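Local coordinates for protein HAT1-interacting factor 1 (PDB 4NQ0) that acts as a histone H3-H4 chaperone component of the nuclear HAT-B complex, also binds H2A-H2B dimers, and takes part in chromatin assembly and telomere silencing, at residues 182-185 and 186-190; 330-333 and 334-338; 35-38 and 39-42; 227-230 and 231-234. All coordinates share one frame; numbering follows the deposited sequence.

Contact 1. Residues 182-185 and 186-190; sequences EIED and VSQLR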
ATOM      1  N   GLU A 182       7.350  -0.380  11.485  1.00 47.09           N
ATOM      2  CA  GLU A 182       6.190  -1.173  11.103  1.00 45.90           C
ATOM      3  C   GLU A 182       6.576  -2.462  10.367  1.00 44.89           C
ATOM      4  O   GLU A 182       5.740  -3.348  10.167  1.00 45.12           O
ATOM      5  CB  GLU A 182       5.271  -0.302  10.248  1.00 45.52           C
ATOM      6  CG  GLU A 182       3.974  -0.945   9.800  1.00 46.01           C
ATOM      7  CD  GLU A 182       2.992   0.077   9.239  1.00 46.47           C
ATOM      8  OE1 GLU A 182       3.343   1.276   9.160  1.00 46.15           O
ATOM      9  OE2 GLU A 182       1.869  -0.323   8.872  1.00 48.20           O
ATOM     10  N   ILE A 183       7.833  -2.586   9.959  1.00 43.67           N
ATOM     11  CA  ILE A 183       8.272  -3.820   9.328  1.00 42.80           C
ATOM     12  C   ILE A 183       8.638  -4.831  10.415  1.00 42.74           C
ATOM     13  O   ILE A 183       9.613  -4.643  11.136  1.00 42.79           O
ATOM     14  CB  ILE A 183       9.455  -3.587   8.386  1.00 43.04           C
ATOM     15  CG1 ILE A 183       9.024  -2.647   7.251  1.00 42.46           C
ATOM     16  CG2 ILE A 183       9.954  -4.909   7.831  1.00 41.92           C
ATOM     17  CD1 ILE A 183      10.095  -2.397   6.226  1.00 41.76           C
ATOM     18  N   GLU A 184       7.849  -5.895  10.526  1.00 41.84           N
ATOM     19  CA  GLU A 184       8.056  -6.896  11.573  1.00 42.08           C
ATOM     20  C   GLU A 184       9.227  -7.797  11.229  1.00 42.31           C
ATOM     21  O   GLU A 184       9.595  -7.933  10.060  1.00 42.03           O
ATOM     22  CB  GLU A 184       6.818  -7.771  11.745  1.00 41.85           C
ATOM     23  CG  GLU A 184       5.529  -7.048  12.092  1.00 41.66           C
ATOM     24  CD  GLU A 184       4.342  -8.002  12.114  1.00 42.92           C
ATOM     25  OE1 GLU A 184       4.517  -9.152  12.580  1.00 43.35           O
ATOM     26  OE2 GLU A 184       3.241  -7.615  11.658  1.00 41.48           O
ATOM     27  N   ASP A 185       9.794  -8.425  12.255  1.00 42.84           N
ATOM     28  CA  ASP A 185      10.804  -9.456  12.078  1.00 43.23           C
ATOM     29  C   ASP A 185      10.182 -10.666  11.414  1.00 42.29           C
ATOM     30  O   ASP A 185       9.043 -11.035  11.702  1.00 41.51           O
ATOM     31  CB  ASP A 185      11.394  -9.886  13.430  1.00 44.52           C
ATOM     32  CG  ASP A 185      12.680 -10.690  13.281  1.00 46.51           C
ATOM     33  OD1 ASP A 185      13.745 -10.147  13.631  1.00 51.25           O
ATOM     34  OD2 ASP A 185      12.645 -11.853  12.821  1.00 48.37           O
ATOM     35  N   VAL A 186      10.965 -11.311  10.555  1.00 42.12           N
ATOM     36  CA  VAL A 186      10.498 -12.463   9.799  1.00 41.40           C
ATOM     37  C   VAL A 186      10.154 -13.668  10.688  1.00 41.47           C
ATOM     38  O   VAL A 186       9.523 -14.622  10.229  1.00 41.13           O
ATOM     39  CB  VAL A 186      11.509 -12.851   8.707  1.00 41.61           C
ATOM     40  CG1 VAL A 186      12.749 -13.511   9.313  1.00 42.72           C
ATOM     41  CG2 VAL A 186      10.838 -13.741   7.679  1.00 41.68           C
ATOM     42  N   SER A 187      10.554 -13.617  11.961  1.00 41.58           N
ATOM     43  CA  SER A 187      10.143 -14.627  12.942  1.00 41.43           C
ATOM     44  C   SER A 187       8.629 -14.658  13.187  1.00 40.09           C
ATOM     45  O   SER A 187       8.108 -15.661  13.661  1.00 40.17           O
ATOM     46  CB  SER A 187      10.875 -14.420  14.276  1.00 42.38           C
ATOM     47  OG  SER A 187      10.440 -13.240  14.932  1.00 43.39           O
ATOM     48  N   GLN A 188       7.928 -13.571  12.862  1.00 38.69           N
ATOM     49  CA  GLN A 188       6.488 -13.484  13.109  1.00 37.51           C
ATOM     50  C   GLN A 188       5.631 -13.865  11.886  1.00 35.86           C
ATOM     51  O   GLN A 188       4.411 -13.704  11.900  1.00 35.03           O
ATOM     52  CB  GLN A 188       6.142 -12.095  13.652  1.00 37.81           C
ATOM     53  CG  GLN A 188       6.572 -11.930  15.125  1.00 39.82           C
ATOM     54  CD  GLN A 188       6.553 -10.500  15.616  1.00 41.80           C
ATOM     55  OE1 GLN A 188       5.847  -9.640  15.077  1.00 43.79           O
ATOM     56  NE2 GLN A 188       7.334 -10.233  16.647  1.00 43.18           N
ATOM     57  N   LEU A 189       6.285 -14.408  10.856  1.00 35.01           N
ATOM     58  CA  LEU A 189       5.644 -14.860   9.620  1.00 33.90           C
ATOM     59  C   LEU A 189       4.770 -16.079   9.881  1.00 33.73           C
ATOM     60  O   LEU A 189       5.202 -17.010  10.557  1.00 33.89           O
ATOM     61  CB  LEU A 189       6.738 -15.249   8.615  1.00 34.20           C
ATOM     62  CG  LEU A 189       6.379 -15.547   7.150  1.00 33.59           C
ATOM     63  CD1 LEU A 189       5.790 -14.330   6.462  1.00 32.47           C
ATOM     64  CD2 LEU A 189       7.619 -16.023   6.408  1.00 35.09           C
ATOM     65  N   ARG A 190       3.545 -16.078   9.362  1.00 33.27           N
ATOM     66  CA  ARG A 190       2.680 -17.261   9.467  1.00 33.47           C
ATOM     67  C   ARG A 190       3.277 -18.393   8.652  1.00 33.77           C
ATOM     68  O   ARG A 190       3.728 -18.181   7.530  1.00 32.90           O
ATOM     69  CB  ARG A 190       1.267 -16.975   8.975  1.00 33.14           C
ATOM     70  CG  ARG A 190       0.352 -18.193   9.040  1.00 33.62           C
ATOM     71  CD  ARG A 190      -1.105 -17.835   8.790  1.00 33.14           C
ATOM     72  NE  ARG A 190      -1.644 -17.044   9.889  1.00 34.23           N
ATOM     73  CZ  ARG A 190      -1.990 -17.529  11.085  1.00 35.55           C
ATOM     74  NH1 ARG A 190      -1.888 -18.832  11.370  1.00 35.47           N
ATOM     75  NH2 ARG A 190      -2.448 -16.700  12.010  1.00 34.53           N
TER
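Val186 follows Asp185 into a tight turn, and its CG1 lies 3.9 Å from Asp185 OD2. At Ser187 that carboxylate finds its mate: the backbone N donates to Asp185 OD2 over 2.9 Å in a nearly straight bond (164°), using the anti lone pair, which points away from OD1. The torsion explains the reach, since CG of Asp185 stands opposite the backbone N (chi1 -165°) and the carboxylate therefore swings forward beside the amides that follow. Ser187 OG adds a weak bond to the same oxygen at 3.4 Å. Next, the N of Gln188 closes the turn by donating to Asp185 O at 3.0 Å, while its side chain crosses that of Glu184 at about a right angle. Here Glu184 OE1 comes to 3.5 Å from Gln188 CB, and the acid also touches Ala211 and Met215 of helix 202-218. An alanine at Glu184 is likely to leave the near flank of Gln188 without its cover and to open a gap beside Met215. Leu189, buried, leaves the turn with a weak bond from its N to Val186 O, and its side chain also reaches Met215. Arg190 N is then taken up by Gln212. Asp185 OD2 with Ser187 N makes an Asx turn, over an i to i+3 bond that starts the 3-10 segment 186-188, placed here where the predicted first TPR repeat begins and inside the region important for histone binding.

Contact 2. Residues 330-333 and 334-338; sequences LAQI and QDDID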
ATOM      1  N   LEU A 330      -6.897  17.172  -9.850  1.00 35.76           N
ATOM      2  CA  LEU A 330      -6.726  18.579  -9.525  1.00 35.78           C
ATOM      3  C   LEU A 330      -8.079  19.231  -9.214  1.00 35.78           C
ATOM      4  O   LEU A 330      -8.211  19.966  -8.228  1.00 35.33           O
ATOM      5  CB  LEU A 330      -6.036  19.273 -10.698  1.00 36.64           C
ATOM      6  CG  LEU A 330      -5.421  20.655 -10.515  1.00 38.31           C
ATOM      7  CD1 LEU A 330      -4.531  20.750  -9.257  1.00 38.98           C
ATOM      8  CD2 LEU A 330      -4.624  20.974 -11.791  1.00 41.70           C
ATOM      9  N   ALA A 331      -9.075  18.941 -10.049  1.00 35.76           N
ATOM     10  CA  ALA A 331     -10.449  19.391  -9.823  1.00 36.06           C
ATOM     11  C   ALA A 331     -11.001  18.917  -8.475  1.00 35.57           C
ATOM     12  O   ALA A 331     -11.649  19.681  -7.763  1.00 34.94           O
ATOM     13  CB  ALA A 331     -11.355  18.906 -10.950  1.00 36.74           C
ATOM     14  N   GLN A 332     -10.741  17.658  -8.133  1.00 35.35           N
ATOM     15  CA  GLN A 332     -11.176  17.110  -6.849  1.00 35.51           C
ATOM     16  C   GLN A 332     -10.497  17.808  -5.671  1.00 34.48           C
ATOM     17  O   GLN A 332     -11.129  18.089  -4.654  1.00 34.53           O
ATOM     18  CB  GLN A 332     -10.884  15.611  -6.776  1.00 35.40           C
ATOM     19  CG  GLN A 332     -11.332  14.967  -5.474  1.00 37.37           C
ATOM     20  CD  GLN A 332     -12.845  14.989  -5.314  1.00 39.73           C
ATOM     21  OE1 GLN A 332     -13.389  15.692  -4.454  1.00 41.21           O
ATOM     22  NE2 GLN A 332     -13.531  14.226  -6.154  1.00 42.11           N
ATOM     23  N   ILE A 333      -9.207  18.077  -5.804  1.00 33.79           N
ATOM     24  CA  ILE A 333      -8.469  18.776  -4.749  1.00 33.06           C
ATOM     25  C   ILE A 333      -9.062  20.158  -4.522  1.00 33.03           C
ATOM     26  O   ILE A 333      -9.171  20.598  -3.388  1.00 32.05           O
ATOM     27  CB  ILE A 333      -6.966  18.848  -5.056  1.00 32.70           C
ATOM     28  CG1 ILE A 333      -6.351  17.448  -4.977  1.00 34.11           C
ATOM     29  CG2 ILE A 333      -6.230  19.726  -4.063  1.00 31.89           C
ATOM     30  CD1 ILE A 333      -5.081  17.304  -5.788  1.00 34.78           C
ATOM     31  N   GLN A 334      -9.491  20.820  -5.595  1.00 33.72           N
ATOM     32  CA  GLN A 334     -10.135  22.114  -5.460  1.00 34.54           C
ATOM     33  C   GLN A 334     -11.481  21.971  -4.732  1.00 34.78           C
ATOM     34  O   GLN A 334     -11.839  22.818  -3.912  1.00 34.41           O
ATOM     35  CB  GLN A 334     -10.333  22.779  -6.825  1.00 35.60           C
ATOM     36  CG  GLN A 334     -10.807  24.232  -6.732  1.00 37.47           C
ATOM     37  CD  GLN A 334      -9.808  25.135  -6.027  1.00 39.30           C
ATOM     38  OE1 GLN A 334      -8.624  25.149  -6.368  1.00 40.40           O
ATOM     39  NE2 GLN A 334     -10.284  25.900  -5.038  1.00 39.10           N
ATOM     40  N   ASP A 335     -12.224  20.907  -5.031  1.00 34.96           N
ATOM     41  CA  ASP A 335     -13.461  20.627  -4.287  1.00 35.72           C
ATOM     42  C   ASP A 335     -13.144  20.441  -2.801  1.00 34.62           C
ATOM     43  O   ASP A 335     -13.850  20.964  -1.944  1.00 34.07           O
ATOM     44  CB  ASP A 335     -14.165  19.375  -4.799  1.00 36.29           C
ATOM     45  CG  ASP A 335     -14.517  19.456  -6.266  1.00 38.73           C
ATOM     46  OD1 ASP A 335     -14.560  20.575  -6.826  1.00 40.95           O
ATOM     47  OD2 ASP A 335     -14.742  18.382  -6.863  1.00 41.56           O
ATOM     48  N   ASP A 336     -12.064  19.720  -2.507  1.00 33.66           N
ATOM     49  CA  ASP A 336     -11.664  19.492  -1.116  1.00 33.28           C
ATOM     50  C   ASP A 336     -11.400  20.814  -0.387  1.00 33.41           C
ATOM     51  O   ASP A 336     -11.849  21.008   0.754  1.00 33.19           O
ATOM     52  CB  ASP A 336     -10.437  18.579  -1.038  1.00 32.72           C
ATOM     53  CG  ASP A 336     -10.668  17.223  -1.682  1.00 32.66           C
ATOM     54  OD1 ASP A 336     -11.827  16.790  -1.784  1.00 32.48           O
ATOM     55  OD2 ASP A 336      -9.682  16.581  -2.085  1.00 35.11           O
ATOM     56  N   ILE A 337     -10.693  21.723  -1.058  1.00 33.41           N
ATOM     57  CA  ILE A 337     -10.406  23.045  -0.510  1.00 33.64           C
ATOM     58  C   ILE A 337     -11.709  23.805  -0.262  1.00 35.25           C
ATOM     59  O   ILE A 337     -11.950  24.296   0.841  1.00 34.52           O
ATOM     60  CB  ILE A 337      -9.488  23.859  -1.453  1.00 33.64           C
ATOM     61  CG1 ILE A 337      -8.074  23.276  -1.434  1.00 31.96           C
ATOM     62  CG2 ILE A 337      -9.456  25.331  -1.049  1.00 32.37           C
ATOM     63  CD1 ILE A 337      -7.190  23.766  -2.549  1.00 31.20           C
ATOM     64  N   ASP A 338     -12.557  23.872  -1.285  1.00 37.30           N
ATOM     65  CA  ASP A 338     -13.880  24.508  -1.149  1.00 39.24           C
ATOM     66  C   ASP A 338     -14.663  23.969   0.050  1.00 39.95           C
ATOM     67  O   ASP A 338     -15.102  24.734   0.891  1.00 40.49           O
ATOM     68  CB  ASP A 338     -14.703  24.321  -2.421  1.00 39.99           C
ATOM     69  CG  ASP A 338     -14.071  24.989  -3.629  1.00 41.63           C
ATOM     70  OD1 ASP A 338     -14.412  24.584  -4.754  1.00 44.19           O
ATOM     71  OD2 ASP A 338     -13.224  25.902  -3.460  1.00 43.47           O
TER
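Ile333 and Ile337 stand one helical turn apart, and their side chains meet where Ile333 CG2 approaches Ile337 CD1 at 4.4 Å. Behind them Ile337 N donates to Ile333 O (3.0 Å), and CG1 of Ile337 rests 3.5 Å from that same oxygen. The pair faces inward: Ile333 packs on Leu312 and Phe284, and Ile337 on Phe305. Gln332 makes a different kind of contact. Its CG points opposite the backbone N (chi1 -179°) and the bend at chi2 (66°) brings the chain alongside Asp336, with CG 4.1 Å from Asp336 OD2. The amide and carboxylate planes are 23° apart. That carboxylate has a stronger partner in Arg291, whose NE forms a salt bridge with OD1. Gln334 sets its CB 3.5 Å from Ala331 O; its OE1 accepts from Lys309 NZ, while NE2 makes only a weak bond of 3.3 Å to Asp338 OD2. The run of i to i+4 backbone hydrogen bonds, with the isoleucines facing neighbouring helices, Gln332 and Asp336 touching them too, and Ala331 and Asp335 exposed, is that of an amphipathic helix, the last modelled one, laid against helices 298-316 and 273-290 of the TPR-like helical array.

Contact 3. Residues 35-38 and 39-42; sequences QKKF and LEAA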
ATOM      1  N   GLN A  35      -7.624 -11.854 -14.210  1.00 45.94           N
ATOM      2  CA  GLN A  35      -8.914 -12.276 -14.760  1.00 47.20           C
ATOM      3  C   GLN A  35     -10.098 -11.946 -13.836  1.00 46.88           C
ATOM      4  O   GLN A  35     -11.241 -12.235 -14.184  1.00 47.88           O
ATOM      5  CB  GLN A  35      -8.905 -13.780 -15.040  1.00 47.94           C
ATOM      6  CG  GLN A  35      -7.967 -14.212 -16.156  1.00 49.41           C
ATOM      7  CD  GLN A  35      -7.933 -15.723 -16.290  1.00 51.39           C
ATOM      8  OE1 GLN A  35      -8.969 -16.350 -16.518  1.00 53.30           O
ATOM      9  NE2 GLN A  35      -6.749 -16.321 -16.128  1.00 52.09           N
ATOM     10  N   LYS A  36      -9.828 -11.346 -12.677  1.00 45.62           N
ATOM     11  CA  LYS A  36     -10.852 -11.030 -11.667  1.00 45.38           C
ATOM     12  C   LYS A  36     -11.453 -12.286 -11.015  1.00 45.32           C
ATOM     13  O   LYS A  36     -12.568 -12.244 -10.494  1.00 45.47           O
ATOM     14  CB  LYS A  36     -11.990 -10.151 -12.233  1.00 46.45           C
ATOM     15  CG  LYS A  36     -11.584  -9.037 -13.216  1.00 47.08           C
ATOM     16  CD  LYS A  36     -10.644  -8.021 -12.592  1.00 46.44           C
ATOM     17  N   LYS A  37     -10.717 -13.395 -11.028  1.00 44.81           N
ATOM     18  CA  LYS A  37     -11.167 -14.618 -10.363  1.00 44.81           C
ATOM     19  C   LYS A  37     -10.568 -14.659  -8.959  1.00 43.29           C
ATOM     20  O   LYS A  37      -9.569 -15.341  -8.699  1.00 42.74           O
ATOM     21  CB  LYS A  37     -10.773 -15.846 -11.182  1.00 45.52           C
ATOM     22  CG  LYS A  37     -11.584 -16.017 -12.453  1.00 47.47           C
ATOM     23  CD  LYS A  37     -10.865 -16.936 -13.444  1.00 49.56           C
ATOM     24  CE  LYS A  37     -11.831 -17.580 -14.430  1.00 51.55           C
ATOM     25  NZ  LYS A  37     -11.088 -18.373 -15.453  1.00 53.42           N
ATOM     26  N   PHE A  38     -11.212 -13.928  -8.056  1.00 42.62           N
ATOM     27  CA  PHE A  38     -10.619 -13.549  -6.768  1.00 41.06           C
ATOM     28  C   PHE A  38     -10.548 -14.681  -5.754  1.00 40.23           C
ATOM     29  O   PHE A  38      -9.520 -14.876  -5.113  1.00 39.48           O
ATOM     30  CB  PHE A  38     -11.400 -12.391  -6.160  1.00 41.14           C
ATOM     31  CG  PHE A  38     -11.406 -11.150  -7.007  1.00 41.43           C
ATOM     32  CD1 PHE A  38     -10.211 -10.568  -7.416  1.00 40.73           C
ATOM     33  CD2 PHE A  38     -12.600 -10.551  -7.381  1.00 41.96           C
ATOM     34  CE1 PHE A  38     -10.204  -9.417  -8.195  1.00 40.63           C
ATOM     35  CE2 PHE A  38     -12.601  -9.397  -8.162  1.00 42.04           C
ATOM     36  CZ  PHE A  38     -11.396  -8.831  -8.564  1.00 41.82           C
ATOM     37  N   LEU A  39     -11.645 -15.403  -5.587  1.00 40.35           N
ATOM     38  CA  LEU A  39     -11.661 -16.560  -4.709  1.00 39.98           C
ATOM     39  C   LEU A  39     -10.601 -17.555  -5.179  1.00 39.63           C
ATOM     40  O   LEU A  39      -9.868 -18.125  -4.371  1.00 39.29           O
ATOM     41  CB  LEU A  39     -13.045 -17.205  -4.700  1.00 40.87           C
ATOM     42  CG  LEU A  39     -13.226 -18.522  -3.937  1.00 40.50           C
ATOM     43  CD1 LEU A  39     -12.888 -18.363  -2.461  1.00 39.15           C
ATOM     44  CD2 LEU A  39     -14.650 -19.038  -4.122  1.00 40.31           C
ATOM     45  N   GLU A  40     -10.507 -17.715  -6.494  1.00 39.66           N
ATOM     46  CA  GLU A  40      -9.619 -18.687  -7.105  1.00 39.56           C
ATOM     47  C   GLU A  40      -8.136 -18.308  -6.960  1.00 37.87           C
ATOM     48  O   GLU A  40      -7.302 -19.168  -6.706  1.00 36.72           O
ATOM     49  CB  GLU A  40      -9.986 -18.875  -8.576  1.00 40.97           C
ATOM     50  CG  GLU A  40     -11.377 -19.503  -8.811  1.00 44.26           C
ATOM     51  CD  GLU A  40     -12.525 -18.481  -8.963  1.00 47.69           C
ATOM     52  OE1 GLU A  40     -12.362 -17.276  -8.618  1.00 47.06           O
ATOM     53  OE2 GLU A  40     -13.611 -18.902  -9.433  1.00 50.65           O
ATOM     54  N   ALA A  41      -7.822 -17.024  -7.122  1.00 37.04           N
ATOM     55  CA  ALA A  41      -6.452 -16.518  -6.912  1.00 35.72           C
ATOM     56  C   ALA A  41      -6.057 -16.632  -5.437  1.00 34.78           C
ATOM     57  O   ALA A  41      -4.940 -17.034  -5.117  1.00 33.70           O
ATOM     58  CB  ALA A  41      -6.333 -15.075  -7.392  1.00 35.34           C
ATOM     59  N   ALA A  42      -6.989 -16.300  -4.546  1.00 34.54           N
ATOM     60  CA  ALA A  42      -6.759 -16.414  -3.106  1.00 33.95           C
ATOM     61  C   ALA A  42      -6.515 -17.866  -2.673  1.00 34.23           C
ATOM     62  O   ALA A  42      -5.538 -18.160  -1.955  1.00 33.58           O
ATOM     63  CB  ALA A  42      -7.927 -15.823  -2.340  1.00 34.29           C
TER
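Lys37 O receives the amide of Ala41 at 2.9 Å, opening helix 38-51 directly after a Schellman motif has closed helix 14-34; the two helices form a hairpin joined by a three-residue turn, 35-37. Lys36, with positive phi (68°), turns the chain, and Lys37 takes the N-cap position. The backbone bonds continue with Ala42 N to Phe38 O at 3.0 Å. Among polar side chains, Lys37 NZ reaches back to Gln35 OE1 (3.1 Å), its donor tilted 30° from the carbonyl plane. The ammonium of Lys37 stays short of Glu40, with NZ and Glu40 OE2 6.5 Å apart. Glu40 instead bends at chi2 (91°) and folds its carboxylate over the stem of the lysine, where OE1 lies 3.3 Å from Lys37 CB. The N-terminal end of a helix is probably a favourable place for its negative charge. Phe38 and the alanines make the packing contacts with neighbouring helices: Ala41 packs on Leu32, Ala42 on Ala70, and Phe38 wedges between Leu33 and the residues Asn73, Met74 and Gln77 of helix 61-77. One face of the Phe38 ring meets the carbonyl oxygen of Lys36, which stands 3.5 Å above the ring plane, displaced toward the rim.

Contact 4. Residues 227-230 and 231-234; sequences LTEN and SRLR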
ATOM      1  N   LEU A 227      18.211  -1.643   1.884  1.00 52.43           N
ATOM      2  CA  LEU A 227      17.149  -2.130   0.996  1.00 50.50           C
ATOM      3  C   LEU A 227      17.326  -1.643  -0.442  1.00 49.83           C
ATOM      4  O   LEU A 227      17.697  -0.495  -0.677  1.00 50.12           O
ATOM      5  CB  LEU A 227      15.769  -1.697   1.505  1.00 49.38           C
ATOM      6  CG  LEU A 227      15.223  -2.356   2.773  1.00 48.50           C
ATOM      7  CD1 LEU A 227      13.851  -1.762   3.113  1.00 47.03           C
ATOM      8  CD2 LEU A 227      15.131  -3.863   2.616  1.00 48.06           C
ATOM      9  N   THR A 228      17.040  -2.516  -1.398  1.00 48.59           N
ATOM     10  CA  THR A 228      17.249  -2.197  -2.804  1.00 48.45           C
ATOM     11  C   THR A 228      16.162  -1.256  -3.319  1.00 47.05           C
ATOM     12  O   THR A 228      15.147  -1.032  -2.645  1.00 45.90           O
ATOM     13  CB  THR A 228      17.249  -3.472  -3.680  1.00 48.82           C
ATOM     14  OG1 THR A 228      15.924  -4.011  -3.738  1.00 47.60           O
ATOM     15  CG2 THR A 228      18.211  -4.528  -3.119  1.00 49.03           C
ATOM     16  N   GLU A 229      16.379  -0.719  -4.515  1.00 46.61           N
ATOM     17  CA  GLU A 229      15.395   0.129  -5.185  1.00 45.83           C
ATOM     18  C   GLU A 229      14.075  -0.612  -5.433  1.00 44.28           C
ATOM     19  O   GLU A 229      12.985  -0.074  -5.178  1.00 43.07           O
ATOM     20  CB  GLU A 229      15.954   0.640  -6.512  1.00 46.99           C
ATOM     21  CG  GLU A 229      17.026   1.713  -6.365  1.00 48.76           C
ATOM     22  CD  GLU A 229      16.475   3.125  -6.446  1.00 50.31           C
ATOM     23  OE1 GLU A 229      15.684   3.415  -7.372  1.00 51.58           O
ATOM     24  OE2 GLU A 229      16.854   3.960  -5.598  1.00 51.60           O
ATOM     25  N   ASN A 230      14.186  -1.841  -5.926  1.00 43.64           N
ATOM     26  CA  ASN A 230      13.026  -2.693  -6.163  1.00 42.62           C
ATOM     27  C   ASN A 230      12.217  -2.933  -4.888  1.00 40.92           C
ATOM     28  O   ASN A 230      10.989  -2.848  -4.909  1.00 40.11           O
ATOM     29  CB  ASN A 230      13.466  -4.040  -6.752  1.00 43.24           C
ATOM     30  CG  ASN A 230      12.292  -4.930  -7.127  1.00 43.29           C
ATOM     31  OD1 ASN A 230      12.036  -5.949  -6.478  1.00 45.51           O
ATOM     32  ND2 ASN A 230      11.563  -4.543  -8.164  1.00 43.19           N
ATOM     33  N   SER A 231      12.910  -3.235  -3.789  1.00 40.15           N
ATOM     34  CA  SER A 231      12.257  -3.501  -2.496  1.00 38.98           C
ATOM     35  C   SER A 231      11.506  -2.268  -1.978  1.00 37.59           C
ATOM     36  O   SER A 231      10.323  -2.339  -1.642  1.00 36.39           O
ATOM     37  CB  SER A 231      13.285  -3.954  -1.455  1.00 39.49           C
ATOM     38  OG  SER A 231      13.618  -5.330  -1.618  1.00 40.75           O
ATOM     39  N   ARG A 232      12.199  -1.138  -1.943  1.00 37.22           N
ATOM     40  CA  ARG A 232      11.595   0.129  -1.518  1.00 36.61           C
ATOM     41  C   ARG A 232      10.408   0.560  -2.382  1.00 35.39           C
ATOM     42  O   ARG A 232       9.418   1.082  -1.865  1.00 35.05           O
ATOM     43  CB  ARG A 232      12.666   1.212  -1.463  1.00 37.21           C
ATOM     44  CG  ARG A 232      13.491   1.137  -0.178  1.00 38.69           C
ATOM     45  CD  ARG A 232      14.956   1.438  -0.423  1.00 42.16           C
ATOM     46  NE  ARG A 232      15.107   2.631  -1.239  1.00 44.96           N
ATOM     47  CZ  ARG A 232      16.050   2.827  -2.154  1.00 46.78           C
ATOM     48  NH1 ARG A 232      16.974   1.911  -2.412  1.00 47.60           N
ATOM     49  NH2 ARG A 232      16.056   3.965  -2.828  1.00 48.61           N
ATOM     50  N   LEU A 233      10.496   0.326  -3.687  1.00 35.06           N
ATOM     51  CA  LEU A 233       9.375   0.566  -4.604  1.00 34.04           C
ATOM     52  C   LEU A 233       8.184  -0.302  -4.217  1.00 32.89           C
ATOM     53  O   LEU A 233       7.070   0.189  -4.080  1.00 32.69           O
ATOM     54  CB  LEU A 233       9.775   0.257  -6.056  1.00 34.34           C
ATOM     55  CG  LEU A 233       8.647   0.225  -7.102  1.00 34.41           C
ATOM     56  CD1 LEU A 233       7.994   1.587  -7.242  1.00 33.09           C
ATOM     57  CD2 LEU A 233       9.151  -0.266  -8.468  1.00 34.79           C
ATOM     58  N   ARG A 234       8.439  -1.595  -4.046  1.00 32.51           N
ATOM     59  CA  ARG A 234       7.394  -2.559  -3.742  1.00 31.81           C
ATOM     60  C   ARG A 234       6.785  -2.333  -2.372  1.00 30.10           C
ATOM     61  O   ARG A 234       5.588  -2.539  -2.177  1.00 29.31           O
ATOM     62  CB  ARG A 234       7.934  -3.990  -3.862  1.00 32.39           C
ATOM     63  CG  ARG A 234       8.239  -4.383  -5.307  1.00 34.89           C
ATOM     64  CD  ARG A 234       7.906  -5.837  -5.580  1.00 38.01           C
ATOM     65  NE  ARG A 234       9.046  -6.706  -5.341  1.00 40.84           N
ATOM     66  CZ  ARG A 234       8.986  -8.029  -5.215  1.00 42.37           C
ATOM     67  NH1 ARG A 234       7.830  -8.683  -5.284  1.00 42.33           N
ATOM     68  NH2 ARG A 234      10.109  -8.704  -5.003  1.00 44.51           N
TER
HETATM   69  O   HOH W   1      16.282  -5.342  -0.055  1.00 41.98           O
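Arg232 folds back along its own helix start and gathers Leu227 and Glu229 around one guanidinium, the tight half of this contact. NH1 donates to Leu227 O at 3.1 Å, the carbonyl oxygen lying at the edge of the guanidinium and close to its plane. NH2 forms a salt bridge with Glu229 OE2 at 2.9 Å, meeting the acid from above its carboxylate plane (51° out of it), with the two planes almost perpendicular. Glu229 CA covers one face of the group, and Leu227 CB packs 3.8 Å from Arg232 CD. Two partners from the loop beyond helix 252-266 complete the grip: Thr268 OG1 accepts a hydrogen bond from NE, and Lys270 N donates to Glu229 OE1. A leucine at Arg232 would probably leave Glu229 without its counter-charge and Leu227 O without its side-chain donor.

The other side is looser and wetter. Asn230 OD1 accepts from Arg234 NE at 3.3 Å in a bent bond (142°), the donor above the carbonyl plane. A water joins Thr228 N (3.2 Å) and Ser231 OG (3.1 Å). The cap itself is firm: Thr228, with OG1 between its backbone N and carbonyl carbon (chi1 70°), accepts from Ser231 N at 3.1 Å. This is a threonine N-cap at the first helix of the predicted second TPR repeat.

Overall arrangement
Along the chain the order is contact 3, contact 1, contact 4, contact 2, each complete before the next begins. Contacts 1 and 4 are the nearest neighbours, with centres 18 Å apart and nearest atoms about 5 Å apart; both lean on helix 252-266, where Tyr265 is touched by Ile183 from one and Arg232 from the other. Contact 3, 26 Å from contact 1 between centres, lies at the hairpin of helices 14-34 and 38-51. Contact 2 stands alone at the C-terminal helix, its centre 39 Å from that of contact 1 and across the chain's centre. Each shapes a different part of one all-helical TPR scaffold, contact 1 within histone-binding region 80-199 and residues 330-332 of contact 2 within H2A-H2B region 248-332.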